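Local structure of ADP-ribosylating toxin CARDS (Mycoplasma pneumoniae, 4TLV) at residues V155-G160 against V170-I175; P276-G281 against C425-Q430; I373-V378 against E417-V422. The protein transfers the ADP-ribosyl group from NAD(+) to multiple target proteins and causes vacuolation of mammalian cells and disruption of tracheal epithelium. All coordinates share one frame; numbering follows the deposited sequence.

Contact 1 (V155-G160 against V170-I175)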
loop_
_atom_site.group_PDB
_atom_site.type_symbol
_atom_site.label_atom_id
_atom_site.label_comp_id
_atom_site.label_asym_id
_atom_site.label_seq_id
_atom_site.Cartn_x
_atom_site.Cartn_y
_atom_site.Cartn_z
ATOM N N VAL A 155 5.235 -12.177 19.481
ATOM C CA VAL A 155 4.738 -13.284 20.293
ATOM C C VAL A 155 3.806 -14.197 19.493
ATOM O O VAL A 155 3.088 -13.743 18.597
ATOM C CB VAL A 155 3.999 -12.753 21.533
ATOM C CG1 VAL A 155 4.959 -11.986 22.422
ATOM C CG2 VAL A 155 2.847 -11.862 21.109
ATOM N N PRO A 156 3.800 -15.499 19.820
ATOM C CA PRO A 156 2.911 -16.411 19.094
ATOM C C PRO A 156 1.435 -16.128 19.389
ATOM O O PRO A 156 1.081 -15.767 20.511
ATOM C CB PRO A 156 3.286 -17.803 19.631
ATOM C CG PRO A 156 4.038 -17.561 20.915
ATOM C CD PRO A 156 4.628 -16.174 20.841
ATOM N N VAL A 157 0.589 -16.330 18.389
ATOM C CA VAL A 157 -0.859 -16.264 18.557
ATOM C C VAL A 157 -1.393 -17.561 19.195
ATOM O O VAL A 157 -1.063 -18.654 18.752
ATOM C CB VAL A 157 -1.540 -16.031 17.198
ATOM C CG1 VAL A 157 -3.072 -16.024 17.338
ATOM C CG2 VAL A 157 -1.042 -14.698 16.582
ATOM N N GLU A 158 -2.228 -17.435 20.223
ATOM C CA GLU A 158 -2.790 -18.611 20.904
ATOM C C GLU A 158 -1.754 -19.715 21.198
ATOM O O GLU A 158 -1.935 -20.855 20.784
ATOM C CB GLU A 158 -3.944 -19.222 20.083
ATOM C CG GLU A 158 -4.894 -20.088 20.932
ATOM C CD GLU A 158 -5.729 -21.077 20.138
ATOM O OE1 GLU A 158 -5.481 -21.271 18.926
ATOM O OE2 GLU A 158 -6.638 -21.684 20.747
ATOM N N PRO A 159 -0.673 -19.390 21.920
ATOM C CA PRO A 159 0.398 -20.384 22.101
ATOM C C PRO A 159 -0.069 -21.664 22.804
ATOM O O PRO A 159 -0.976 -21.631 23.637
ATOM C CB PRO A 159 1.407 -19.646 22.988
ATOM C CG PRO A 159 0.598 -18.654 23.718
ATOM C CD PRO A 159 -0.426 -18.177 22.710
ATOM N N GLY A 160 0.562 -22.783 22.468
ATOM C CA GLY A 160 0.223 -24.050 23.069
ATOM C C GLY A 160 -0.974 -24.695 22.390
ATOM O O GLY A 160 -1.237 -25.875 22.599
ATOM N N VAL A 170 2.591 -19.277 14.024
ATOM C CA VAL A 170 1.991 -17.974 13.765
ATOM C C VAL A 170 2.349 -16.972 14.851
ATOM O O VAL A 170 2.067 -17.192 16.029
ATOM C CB VAL A 170 0.449 -18.081 13.669
ATOM C CG1 VAL A 170 -0.176 -16.712 13.425
ATOM C CG2 VAL A 170 0.029 -19.067 12.568
ATOM N N GLU A 171 2.959 -15.864 14.437
ATOM C CA GLU A 171 3.377 -14.815 15.341
ATOM C C GLU A 171 2.652 -13.517 15.030
ATOM O O GLU A 171 2.234 -13.280 13.893
ATOM C CB GLU A 171 4.878 -14.545 15.187
ATOM C CG GLU A 171 5.758 -15.740 15.430
ATOM C CD GLU A 171 6.023 -15.983 16.904
ATOM O OE1 GLU A 171 6.232 -15.006 17.654
ATOM O OE2 GLU A 171 6.036 -17.163 17.298
ATOM N N THR A 172 2.550 -12.661 16.034
ATOM C CA THR A 172 2.135 -11.287 15.803
ATOM C C THR A 172 3.108 -10.381 16.556
ATOM O O THR A 172 4.038 -10.866 17.206
ATOM C CB THR A 172 0.646 -11.060 16.180
ATOM O OG1 THR A 172 0.224 -9.779 15.697
ATOM C CG2 THR A 172 0.421 -11.146 17.685
ATOM N N THR A 173 2.937 -9.075 16.441
ATOM C CA THR A 173 3.840 -8.144 17.096
ATOM C C THR A 173 3.052 -7.303 18.071
ATOM O O THR A 173 1.832 -7.186 17.965
ATOM C CB THR A 173 4.542 -7.231 16.078
ATOM O OG1 THR A 173 3.549 -6.560 15.295
ATOM C CG2 THR A 173 5.418 -8.063 15.144
ATOM N N ARG A 174 3.752 -6.734 19.041
ATOM C CA ARG A 174 3.125 -5.833 19.992
ATOM C C ARG A 174 3.987 -4.591 20.161
ATOM O O ARG A 174 5.216 -4.680 20.240
ATOM C CB ARG A 174 2.941 -6.531 21.344
ATOM C CG ARG A 174 2.007 -7.731 21.295
ATOM C CD ARG A 174 1.759 -8.255 22.697
ATOM N NE ARG A 174 3.021 -8.434 23.402
ATOM C CZ ARG A 174 3.119 -8.691 24.702
ATOM N NH1 ARG A 174 2.020 -8.803 25.438
ATOM N NH2 ARG A 174 4.314 -8.837 25.263
ATOM N N ILE A 175 3.344 -3.431 20.195
ATOM C CA ILE A 175 4.050 -2.208 20.536
ATOM C C ILE A 175 3.783 -1.896 22.011
ATOM O O ILE A 175 2.674 -1.544 22.404
ATOM C CB ILE A 175 3.627 -1.044 19.631
ATOM C CG1 ILE A 175 3.817 -1.435 18.160
ATOM C CG2 ILE A 175 4.432 0.226 19.974
ATOM C CD1 ILE A 175 3.310 -0.405 17.173
HETATM O O HOH W 1 0.923 -19.522 17.314
#
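Pro156 and Glu171 lie side by side and point the same way, the carboxylate drawn in beside the proline ring. Glu171 reaches it because its chain bends sharply at the second torsion (chi2 -82°), which folds the acid back toward the backbone of Val155 and Pro156: OE1 comes to 3.1 Å from Val155 C, while OE2 stops 3.7 Å from Pro156 CB. These are packing contacts; Pro156 N, also near OE1, has no hydrogen to give the carboxylate. Val157 meets Val170 obliquely, with CG2 of Val157 3.8 Å from CG1 of Val170; the same CG2 methyl also touches Thr172 CG2, and those two side chains cross at about a right angle. These side chains belong to the loop-side end of an antiparallel beta hairpin, strands 146-156 and 168-181, in the sheet of the mono-ADP-ribosyltransferase domain. Val155 and Thr172 form a hydrogen-bonded pair, Val155 N to Thr172 O at 2.9 Å and Thr172 N to Val155 O at 2.8 Å, the second nearly straight (172° at the hydrogen). Pro156 and Glu171 are a non-hydrogen-bonded pair, and their CA atoms are only 4.1 Å apart. Past the proline, Val157 N still bonds to Val170 O at 2.9 Å, and a water donates to both Val157 O and Val170 O, joining the chains where the pairing ends. On the side of Val155 and Thr172, Arg174 crosses Val155 at roughly a right angle, its CD 4.1 Å from Val155 CG2, while its guanidinium forms a salt bridge with Asp153.

Contact 2 (P276-G281 against C425-Q430). With ACT (acetate ion), chain M.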
loop_
_atom_site.group_PDB
_atom_site.type_symbol
_atom_site.label_atom_id
_atom_site.label_comp_id
_atom_site.label_asym_id
_atom_site.label_seq_id
_atom_site.Cartn_x
_atom_site.Cartn_y
_atom_site.Cartn_z
ATOM N N PRO A 276 -12.572 -18.336 7.949
ATOM C CA PRO A 276 -13.727 -17.501 8.298
ATOM C C PRO A 276 -13.356 -16.635 9.502
ATOM O O PRO A 276 -12.316 -16.864 10.125
ATOM C CB PRO A 276 -14.789 -18.534 8.694
ATOM C CG PRO A 276 -13.980 -19.691 9.213
ATOM C CD PRO A 276 -12.825 -19.761 8.234
ATOM N N VAL A 277 -14.193 -15.653 9.828
ATOM C CA VAL A 277 -13.881 -14.702 10.880
ATOM C C VAL A 277 -15.010 -14.658 11.907
ATOM O O VAL A 277 -16.171 -14.408 11.557
ATOM C CB VAL A 277 -13.678 -13.281 10.306
ATOM C CG1 VAL A 277 -13.335 -12.304 11.427
ATOM C CG2 VAL A 277 -12.565 -13.301 9.219
ATOM N N TYR A 278 -14.647 -14.894 13.165
ATOM C CA TYR A 278 -15.589 -14.912 14.288
ATOM C C TYR A 278 -15.312 -13.791 15.272
ATOM O O TYR A 278 -14.183 -13.611 15.710
ATOM C CB TYR A 278 -15.470 -16.232 15.048
ATOM C CG TYR A 278 -15.999 -17.435 14.312
ATOM C CD1 TYR A 278 -15.272 -18.024 13.290
ATOM C CD2 TYR A 278 -17.218 -17.993 14.659
ATOM C CE1 TYR A 278 -15.751 -19.132 12.625
ATOM C CE2 TYR A 278 -17.711 -19.108 14.007
ATOM C CZ TYR A 278 -16.976 -19.670 12.986
ATOM O OH TYR A 278 -17.465 -20.770 12.339
ATOM N N LEU A 279 -16.358 -13.053 15.633
ATOM C CA LEU A 279 -16.244 -11.966 16.588
ATOM C C LEU A 279 -17.161 -12.204 17.786
ATOM O O LEU A 279 -18.197 -12.857 17.665
ATOM C CB LEU A 279 -16.590 -10.636 15.917
ATOM C CG LEU A 279 -15.706 -10.335 14.705
ATOM C CD1 LEU A 279 -16.551 -10.333 13.457
ATOM C CD2 LEU A 279 -14.949 -9.030 14.864
ATOM N N ARG A 280 -16.776 -11.664 18.933
ATOM C CA ARG A 280 -17.562 -11.808 20.154
ATOM C C ARG A 280 -17.798 -10.441 20.791
ATOM O O ARG A 280 -16.889 -9.608 20.866
ATOM C CB ARG A 280 -16.867 -12.769 21.128
ATOM C CG ARG A 280 -17.666 -13.106 22.385
ATOM C CD ARG A 280 -17.073 -14.328 23.087
ATOM N NE ARG A 280 -17.267 -15.537 22.292
ATOM C CZ ARG A 280 -16.595 -16.672 22.462
ATOM N NH1 ARG A 280 -15.663 -16.765 23.408
ATOM N NH2 ARG A 280 -16.858 -17.713 21.682
ATOM N N GLY A 281 -19.040 -10.201 21.203
ATOM C CA GLY A 281 -19.399 -8.965 21.871
ATOM C C GLY A 281 -18.856 -9.012 23.277
ATOM O O GLY A 281 -18.963 -10.034 23.947
ATOM N N CYS A 425 -12.191 -23.630 17.269
ATOM C CA CYS A 425 -13.606 -23.575 16.902
ATOM C C CYS A 425 -14.061 -22.204 16.387
ATOM O O CYS A 425 -15.235 -22.022 16.056
ATOM C CB CYS A 425 -14.484 -23.996 18.085
ATOM S SG CYS A 425 -14.503 -25.780 18.410
ATOM N N THR A 426 -13.145 -21.240 16.329
ATOM C CA THR A 426 -13.499 -19.918 15.819
ATOM C C THR A 426 -12.548 -19.442 14.703
ATOM O O THR A 426 -12.387 -20.119 13.685
ATOM C CB THR A 426 -13.656 -18.871 16.953
ATOM O OG1 THR A 426 -12.508 -18.875 17.809
ATOM C CG2 THR A 426 -14.902 -19.173 17.795
ATOM N N THR A 427 -11.937 -18.280 14.882
ATOM C CA THR A 427 -11.038 -17.749 13.861
ATOM C C THR A 427 -9.682 -18.430 13.944
ATOM O O THR A 427 -9.086 -18.481 15.011
ATOM C CB THR A 427 -10.817 -16.248 14.061
ATOM O OG1 THR A 427 -12.088 -15.609 14.204
ATOM C CG2 THR A 427 -10.056 -15.649 12.861
ATOM N N HIS A 428 -9.173 -18.935 12.828
ATOM C CA HIS A 428 -7.835 -19.517 12.879
ATOM C C HIS A 428 -6.757 -18.443 12.971
ATOM O O HIS A 428 -6.976 -17.298 12.581
ATOM C CB HIS A 428 -7.619 -20.520 11.761
ATOM C CG HIS A 428 -8.395 -21.790 11.969
ATOM N ND1 HIS A 428 -8.457 -22.935 11.248
ATOM C CD2 HIS A 428 -9.237 -21.968 13.047
ATOM C CE1 HIS A 428 -9.334 -23.775 11.898
ATOM N NE2 HIS A 428 -9.789 -23.169 12.980
ATOM N N ALA A 429 -5.610 -18.813 13.529
ATOM C CA ALA A 429 -4.663 -17.823 14.035
ATOM C C ALA A 429 -4.104 -16.911 12.943
ATOM O O ALA A 429 -3.802 -15.741 13.198
ATOM C CB ALA A 429 -3.508 -18.521 14.778
ATOM N N GLN A 430 -3.952 -17.435 11.729
ATOM C CA GLN A 430 -3.285 -16.630 10.700
ATOM C C GLN A 430 -4.136 -15.454 10.225
ATOM O O GLN A 430 -3.615 -14.506 9.654
ATOM C CB GLN A 430 -2.799 -17.478 9.518
ATOM C CG GLN A 430 -3.901 -17.964 8.599
ATOM C CD GLN A 430 -3.330 -18.784 7.472
ATOM O OE1 GLN A 430 -3.492 -18.301 6.248
ATOM N NE2 GLN A 430 -2.720 -19.837 7.705
HETATM C C ACT M . -5.805 -22.369 15.189
HETATM O O ACT M . -5.378 -21.614 14.282
HETATM O OXT ACT M . -5.488 -23.579 15.115
HETATM C CH3 ACT M . -6.650 -21.853 16.315
HETATM O O HOH W 2 -10.588 -19.101 10.484
#
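The backbones come nearest at Val277 and Thr427, whose CA atoms are 5.1 Å apart, but no main-chain hydrogen bond joins the two segments. A side chain makes the link instead: Tyr278 N donates to Thr427 OG1 at 2.9 Å, with 162° at the hydrogen. Thr427 OG1 is set for this by lying beside its own backbone N (chi1 -50°), while the CG2 methyl turns to Pro276 O, 3.8 Å away. The Tyr278 ring lies against Cys425 and Thr426. Thr426 CA stands over one face, 3.9 Å from the ring centroid and 23° off the normal, a CH-pi contact; Cys425 O lies over the same face, toward the rim. Thr426 CB rests on Tyr278 CB at 3.7 Å, and Thr426 OG1 is hydrogen-bonded to Ile421 O. A water bridges the other end, donating to Pro276 O and accepting from His428 N. Beyond it, Ala429 N donates to an acetate oxygen at 2.9 Å; the ion, probably from the crystallisation liquor, is also held by His163. In the D2 beta-trefoil, strand 278-281 pairs with strands 287-293 and 415-421, and residues 425-430, in the loop following strand 415-421, pack against Pro276 to Tyr278.

Contact 3 (I373-V378 against E417-V422)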
loop_
_atom_site.group_PDB
_atom_site.type_symbol
_atom_site.label_atom_id
_atom_site.label_comp_id
_atom_site.label_asym_id
_atom_site.label_seq_id
_atom_site.Cartn_x
_atom_site.Cartn_y
_atom_site.Cartn_z
ATOM N N ILE A 373 -3.037 -13.766 24.075
ATOM C CA ILE A 373 -3.018 -13.467 22.648
ATOM C C ILE A 373 -4.091 -14.245 21.894
ATOM O O ILE A 373 -3.782 -15.007 20.979
ATOM C CB ILE A 373 -1.633 -13.764 22.045
ATOM C CG1 ILE A 373 -0.523 -13.304 23.002
ATOM C CG2 ILE A 373 -1.482 -13.082 20.678
ATOM C CD1 ILE A 373 -0.410 -11.771 23.128
ATOM N N THR A 374 -5.354 -14.067 22.282
ATOM C CA THR A 374 -6.452 -14.755 21.607
ATOM C C THR A 374 -7.607 -13.844 21.254
ATOM O O THR A 374 -8.507 -14.261 20.536
ATOM C CB THR A 374 -7.085 -15.846 22.481
ATOM O OG1 THR A 374 -7.586 -15.239 23.681
ATOM C CG2 THR A 374 -6.084 -16.926 22.810
ATOM N N GLN A 375 -7.616 -12.637 21.809
ATOM C CA GLN A 375 -8.704 -11.684 21.566
ATOM C C GLN A 375 -8.133 -10.408 20.949
ATOM O O GLN A 375 -7.209 -9.812 21.487
ATOM C CB GLN A 375 -9.427 -11.353 22.873
ATOM C CG GLN A 375 -10.028 -12.580 23.546
ATOM C CD GLN A 375 -10.269 -12.383 25.032
ATOM O OE1 GLN A 375 -10.118 -11.282 25.557
ATOM N NE2 GLN A 375 -10.633 -13.461 25.719
ATOM N N PHE A 376 -8.704 -9.987 19.830
ATOM C CA PHE A 376 -8.111 -8.910 19.049
ATOM C C PHE A 376 -9.096 -7.786 18.751
ATOM O O PHE A 376 -10.169 -8.016 18.208
ATOM C CB PHE A 376 -7.550 -9.486 17.739
ATOM C CG PHE A 376 -6.386 -10.417 17.938
ATOM C CD1 PHE A 376 -6.583 -11.716 18.373
ATOM C CD2 PHE A 376 -5.092 -9.995 17.668
ATOM C CE1 PHE A 376 -5.499 -12.581 18.560
ATOM C CE2 PHE A 376 -4.016 -10.848 17.854
ATOM C CZ PHE A 376 -4.220 -12.137 18.301
ATOM N N ARG A 377 -8.701 -6.570 19.104
ATOM C CA ARG A 377 -9.451 -5.381 18.753
ATOM C C ARG A 377 -9.113 -5.010 17.320
ATOM O O ARG A 377 -7.956 -5.044 16.912
ATOM C CB ARG A 377 -9.097 -4.240 19.700
ATOM C CG ARG A 377 -9.553 -2.834 19.233
ATOM C CD ARG A 377 -9.298 -1.812 20.359
ATOM N NE ARG A 377 -10.176 -2.061 21.507
ATOM C CZ ARG A 377 -9.859 -1.824 22.782
ATOM N NH1 ARG A 377 -8.667 -1.337 23.115
ATOM N NH2 ARG A 377 -10.745 -2.074 23.729
ATOM N N VAL A 378 -10.133 -4.674 16.550
ATOM C CA VAL A 378 -9.933 -4.324 15.143
ATOM C C VAL A 378 -10.237 -2.843 14.993
ATOM O O VAL A 378 -11.362 -2.417 15.256
ATOM C CB VAL A 378 -10.860 -5.163 14.253
ATOM C CG1 VAL A 378 -10.734 -4.752 12.768
ATOM C CG2 VAL A 378 -10.528 -6.647 14.426
ATOM N N GLU A 417 -18.616 -3.355 21.762
ATOM C CA GLU A 417 -17.464 -3.717 20.952
ATOM C C GLU A 417 -17.402 -5.213 20.660
ATOM O O GLU A 417 -17.767 -6.044 21.487
ATOM C CB GLU A 417 -16.152 -3.235 21.587
ATOM C CG GLU A 417 -14.933 -3.465 20.667
ATOM C CD GLU A 417 -13.585 -3.207 21.334
ATOM O OE1 GLU A 417 -13.551 -2.740 22.499
ATOM O OE2 GLU A 417 -12.550 -3.470 20.675
ATOM N N LEU A 418 -16.947 -5.527 19.454
ATOM C CA LEU A 418 -16.718 -6.888 19.002
ATOM C C LEU A 418 -15.227 -7.065 18.817
ATOM O O LEU A 418 -14.559 -6.200 18.251
ATOM C CB LEU A 418 -17.372 -7.094 17.647
ATOM C CG LEU A 418 -18.885 -6.964 17.575
ATOM C CD1 LEU A 418 -19.290 -6.711 16.143
ATOM C CD2 LEU A 418 -19.504 -8.239 18.110
ATOM N N GLN A 419 -14.707 -8.186 19.283
ATOM C CA GLN A 419 -13.298 -8.482 19.127
ATOM C C GLN A 419 -13.168 -9.845 18.473
ATOM O O GLN A 419 -14.005 -10.724 18.670
ATOM C CB GLN A 419 -12.576 -8.433 20.481
ATOM C CG GLN A 419 -12.577 -7.025 21.097
ATOM C CD GLN A 419 -11.761 -6.913 22.375
ATOM O OE1 GLN A 419 -11.355 -7.915 22.954
ATOM N NE2 GLN A 419 -11.521 -5.679 22.818
ATOM N N ILE A 420 -12.133 -10.010 17.664
ATOM C CA ILE A 420 -11.915 -11.291 17.015
ATOM C C ILE A 420 -11.460 -12.299 18.049
ATOM O O ILE A 420 -10.595 -12.014 18.858
ATOM C CB ILE A 420 -10.864 -11.190 15.901
ATOM C CG1 ILE A 420 -11.378 -10.215 14.831
ATOM C CG2 ILE A 420 -10.591 -12.585 15.313
ATOM C CD1 ILE A 420 -10.574 -10.191 13.566
ATOM N N ILE A 421 -12.048 -13.487 18.020
ATOM C CA ILE A 421 -11.621 -14.537 18.928
ATOM C C ILE A 421 -10.945 -15.644 18.130
ATOM O O ILE A 421 -11.468 -16.105 17.117
ATOM C CB ILE A 421 -12.800 -15.087 19.758
ATOM C CG1 ILE A 421 -13.884 -15.635 18.834
ATOM C CG2 ILE A 421 -13.360 -13.978 20.646
ATOM C CD1 ILE A 421 -15.031 -16.368 19.551
ATOM N N VAL A 422 -9.778 -16.055 18.599
ATOM C CA VAL A 422 -8.980 -17.049 17.906
ATOM C C VAL A 422 -8.972 -18.350 18.692
ATOM O O VAL A 422 -8.572 -18.385 19.857
ATOM C CB VAL A 422 -7.533 -16.566 17.726
ATOM C CG1 VAL A 422 -6.671 -17.687 17.138
ATOM C CG2 VAL A 422 -7.497 -15.328 16.830
HETATM O O HOH W 3 -12.674 -4.188 18.121
#
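The guanidinium of Arg377 and the carboxylate of Glu417 meet edge to edge, their planes only 26° apart. Arg377 grips side-on through two nitrogens: NE reaches Glu417 OE2 at 2.9 Å and NH2 reaches OE1 at 3.1 Å, both oxygens being met on their syn side. A bend at chi3 (-68°) turns the guanidinium across the extended glutamate. The Gln419 amide stands steeply to the guanidinium, and its NE2 gives Glu417 OE2 a weak hydrogen bond. A water also donates to OE2 and to Leu418 O while accepting from Val378 N, so Glu417 OE2 takes three donors: Arg377 NE, Gln419 NE2 (weakly) and the water. At the Phe376 ring, Ile420 O lies at the edge near the ring plane, and Val422 CG2 approaches CE1 obliquely at 3.8 Å. Val378 CG2 meets Ile420 CD1 at 3.6 Å on the same side of the sheet as Phe376, where Phe431 and Met366 also touch Ile420. The backbone evidence is antiparallel pairing: Phe376 and Ile420 exchange two hydrogen bonds of 2.9 Å, both in the carbonyl plane, Gln375 and Ile421 form the next, non-hydrogen-bonded pair, and Val422 N bonds to Thr374 O. The short strand axes make 130°, well away from straight antiparallel, consistent with the strongly twisted, curled sheet of the D2 beta-trefoil.

Along the chain, contact 1 comes first and closes a short hairpin loop in the mono-ADP-ribosyltransferase domain before either of the others opens. Contact 2 then begins at residues 276-281 and closes 144 residues later, bringing the start of the D2 trefoil against the loop that follows strand 415-421. Contact 3, closing the 38 residues between 378 and 417, is nested inside that span. Contacts 2 and 3 share a sheet, because strand 415-421 is flanked by strands 278-281 and 375-380. Contact 1 touches both, joining the ADP-ribosyltransferase domain to D2: Val157 CG1 lies 3.6 Å from Ala429 CB, and Glu158 N probably bonds to Ile373 O at 3.0 Å, so the hairpin end packs on D2.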